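Local coordinates for protein kojibiose phosphorylase (Gut metagenome, PDB 6W0P) that is a phosphorylase by name, of glycoside hydrolase family 65, with an N-terminal beta-sandwich domain and a helical central catalytic domain, at residues Thr246-Val251 / Phe280-Leu285. Residues are numbered along the deposited sequence; the frame is centred on the assembly and turned at random.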
loop_
_atom_site.group_PDB
_atom_site.type_symbol
_atom_site.label_atom_id
_atom_site.label_comp_id
_atom_site.label_asym_id
_atom_site.label_seq_id
_atom_site.Cartn_x
_atom_site.Cartn_y
_atom_site.Cartn_z
ATOM N N THR A 246 -31.557 -6.828 -47.062
ATOM C CA THR A 246 -30.235 -6.493 -46.475
ATOM C C THR A 246 -30.126 -4.981 -46.421
ATOM O O THR A 246 -30.626 -4.369 -47.320
ATOM C CB THR A 246 -29.032 -7.054 -47.255
ATOM O OG1 THR A 246 -28.880 -6.356 -48.493
ATOM C CG2 THR A 246 -29.155 -8.522 -47.581
ATOM N N ILE A 247 -29.425 -4.460 -45.423
ATOM C CA ILE A 247 -28.972 -3.046 -45.345
ATOM C C ILE A 247 -27.485 -3.066 -44.967
ATOM O O ILE A 247 -27.083 -3.967 -44.201
ATOM C CB ILE A 247 -29.850 -2.270 -44.346
ATOM C CG1 ILE A 247 -29.463 -0.796 -44.252
ATOM C CG2 ILE A 247 -29.853 -2.922 -42.979
ATOM C CD1 ILE A 247 -30.468 0.036 -43.461
ATOM N N THR A 248 -26.697 -2.131 -45.504
ATOM C CA THR A 248 -25.270 -1.945 -45.138
ATOM C C THR A 248 -25.114 -0.619 -44.400
ATOM O O THR A 248 -25.553 0.404 -44.945
ATOM C CB THR A 248 -24.379 -2.008 -46.378
ATOM O OG1 THR A 248 -24.698 -3.257 -46.981
ATOM C CG2 THR A 248 -22.907 -1.897 -46.052
ATOM N N ARG A 249 -24.543 -0.662 -43.198
ATOM C CA ARG A 249 -24.118 0.526 -42.425
ATOM C C ARG A 249 -22.617 0.781 -42.629
ATOM O O ARG A 249 -21.806 -0.130 -42.313
ATOM C CB ARG A 249 -24.388 0.323 -40.935
ATOM C CG ARG A 249 -24.321 1.622 -40.156
ATOM C CD ARG A 249 -23.779 1.450 -38.760
ATOM N NE ARG A 249 -24.544 0.509 -37.951
ATOM C CZ ARG A 249 -25.098 0.787 -36.782
ATOM N NH1 ARG A 249 -25.030 2.008 -36.294
ATOM N NH2 ARG A 249 -25.701 -0.160 -36.083
ATOM N N TYR A 250 -22.282 1.983 -43.108
ATOM C CA TYR A 250 -20.912 2.544 -43.172
ATOM C C TYR A 250 -20.714 3.463 -41.969
ATOM O O TYR A 250 -21.589 4.328 -41.715
ATOM C CB TYR A 250 -20.710 3.298 -44.485
ATOM C CG TYR A 250 -20.984 2.449 -45.697
ATOM C CD1 TYR A 250 -22.267 2.330 -46.194
ATOM C CD2 TYR A 250 -19.977 1.731 -46.332
ATOM C CE1 TYR A 250 -22.544 1.552 -47.308
ATOM C CE2 TYR A 250 -20.244 0.926 -47.436
ATOM C CZ TYR A 250 -21.536 0.842 -47.934
ATOM O OH TYR A 250 -21.867 0.099 -49.028
ATOM N N VAL A 251 -19.622 3.261 -41.235
ATOM C CA VAL A 251 -19.228 4.114 -40.077
ATOM C C VAL A 251 -17.833 4.709 -40.336
ATOM O O VAL A 251 -16.991 4.002 -40.870
ATOM C CB VAL A 251 -19.275 3.301 -38.771
ATOM C CG1 VAL A 251 -18.923 4.142 -37.553
ATOM C CG2 VAL A 251 -20.628 2.634 -38.584
ATOM N N PHE A 280 -18.552 1.567 -51.930
ATOM C CA PHE A 280 -18.144 0.138 -51.994
ATOM C C PHE A 280 -19.190 -0.711 -51.278
ATOM O O PHE A 280 -19.635 -0.326 -50.170
ATOM C CB PHE A 280 -16.742 -0.041 -51.411
ATOM C CG PHE A 280 -15.717 0.821 -52.097
ATOM C CD1 PHE A 280 -15.260 0.493 -53.364
ATOM C CD2 PHE A 280 -15.286 2.010 -51.518
ATOM C CE1 PHE A 280 -14.349 1.310 -54.017
ATOM C CE2 PHE A 280 -14.378 2.829 -52.171
ATOM C CZ PHE A 280 -13.913 2.477 -53.422
ATOM N N SER A 281 -19.601 -1.807 -51.914
ATOM C CA SER A 281 -20.449 -2.855 -51.287
ATOM C C SER A 281 -19.690 -3.500 -50.115
ATOM O O SER A 281 -18.431 -3.557 -50.154
ATOM C CB SER A 281 -20.842 -3.899 -52.284
ATOM O OG SER A 281 -19.728 -4.711 -52.582
ATOM N N PHE A 282 -20.437 -3.970 -49.113
ATOM C CA PHE A 282 -19.896 -4.766 -47.984
ATOM C C PHE A 282 -19.028 -5.874 -48.576
ATOM O O PHE A 282 -17.885 -6.001 -48.146
ATOM C CB PHE A 282 -21.014 -5.304 -47.084
ATOM C CG PHE A 282 -20.515 -5.961 -45.822
ATOM C CD1 PHE A 282 -20.290 -5.220 -44.670
ATOM C CD2 PHE A 282 -20.283 -7.330 -45.780
ATOM C CE1 PHE A 282 -19.837 -5.831 -43.507
ATOM C CE2 PHE A 282 -19.816 -7.941 -44.623
ATOM C CZ PHE A 282 -19.586 -7.186 -43.490
ATOM N N ALA A 283 -19.526 -6.592 -49.588
ATOM C CA ALA A 283 -18.843 -7.776 -50.162
ATOM C C ALA A 283 -17.465 -7.348 -50.676
ATOM O O ALA A 283 -16.514 -8.125 -50.480
ATOM C CB ALA A 283 -19.685 -8.457 -51.224
ATOM N N ASP A 284 -17.359 -6.157 -51.278
ATOM C CA ASP A 284 -16.095 -5.615 -51.850
ATOM C C ASP A 284 -15.157 -5.181 -50.725
ATOM O O ASP A 284 -13.923 -5.254 -50.914
ATOM C CB ASP A 284 -16.368 -4.469 -52.830
ATOM C CG ASP A 284 -16.662 -4.940 -54.251
ATOM O OD1 ASP A 284 -16.615 -6.184 -54.506
ATOM O OD2 ASP A 284 -16.910 -4.066 -55.100
ATOM N N LEU A 285 -15.706 -4.773 -49.581
ATOM C CA LEU A 285 -14.890 -4.375 -48.402
ATOM C C LEU A 285 -14.347 -5.622 -47.681
ATOM O O LEU A 285 -13.274 -5.533 -47.088
ATOM C CB LEU A 285 -15.747 -3.475 -47.510
ATOM C CG LEU A 285 -16.062 -2.144 -48.176
ATOM C CD1 LEU A 285 -17.152 -1.386 -47.458
ATOM C CD2 LEU A 285 -14.796 -1.310 -48.290
HETATM O O HOH W 1 -23.258 -3.814 -49.263
#
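Strand 246-251 runs past the start of helix 282-300, closest at Thr248 and Phe282, whose CA atoms lie 6.7 Å apart. The phenol of Tyr250 reaches across to the residues leading into the helix, where its OH donates to Phe280 O over 2.5 Å, a short bond; the hydroxyl is tilted 31° from the carbonyl plane. Along the edge of the same ring, CE2 meets Leu285 CD1 at 3.9 Å, pairing the polar grip with an apolar contact with the first turn of the helix. Thr248 divides its two branches: CG2, anti to the backbone N (OG1 chi1 -55°), rests against Phe282 CB at 4.0 Å, while OG1 shares a water with Phe282 N. That water accepts from Phe282 N at 2.8 Å, giving this amide of the first turn a partner. Ser281 is the N-cap, its OG accepting from Asp284 N at 3.1 Å. Phe282 and Leu285 also pack on strands 152-161 and 135-145, while the guanidinium of Arg249, on the other face of the strand, hydrogen-bonds to Gln155 OE1 and to the backbone oxygens of His172 and Lys93. The arrangement is a capped helix start docked on a face of the large antiparallel sheet in the N-terminal beta-sandwich of family 65 enzymes.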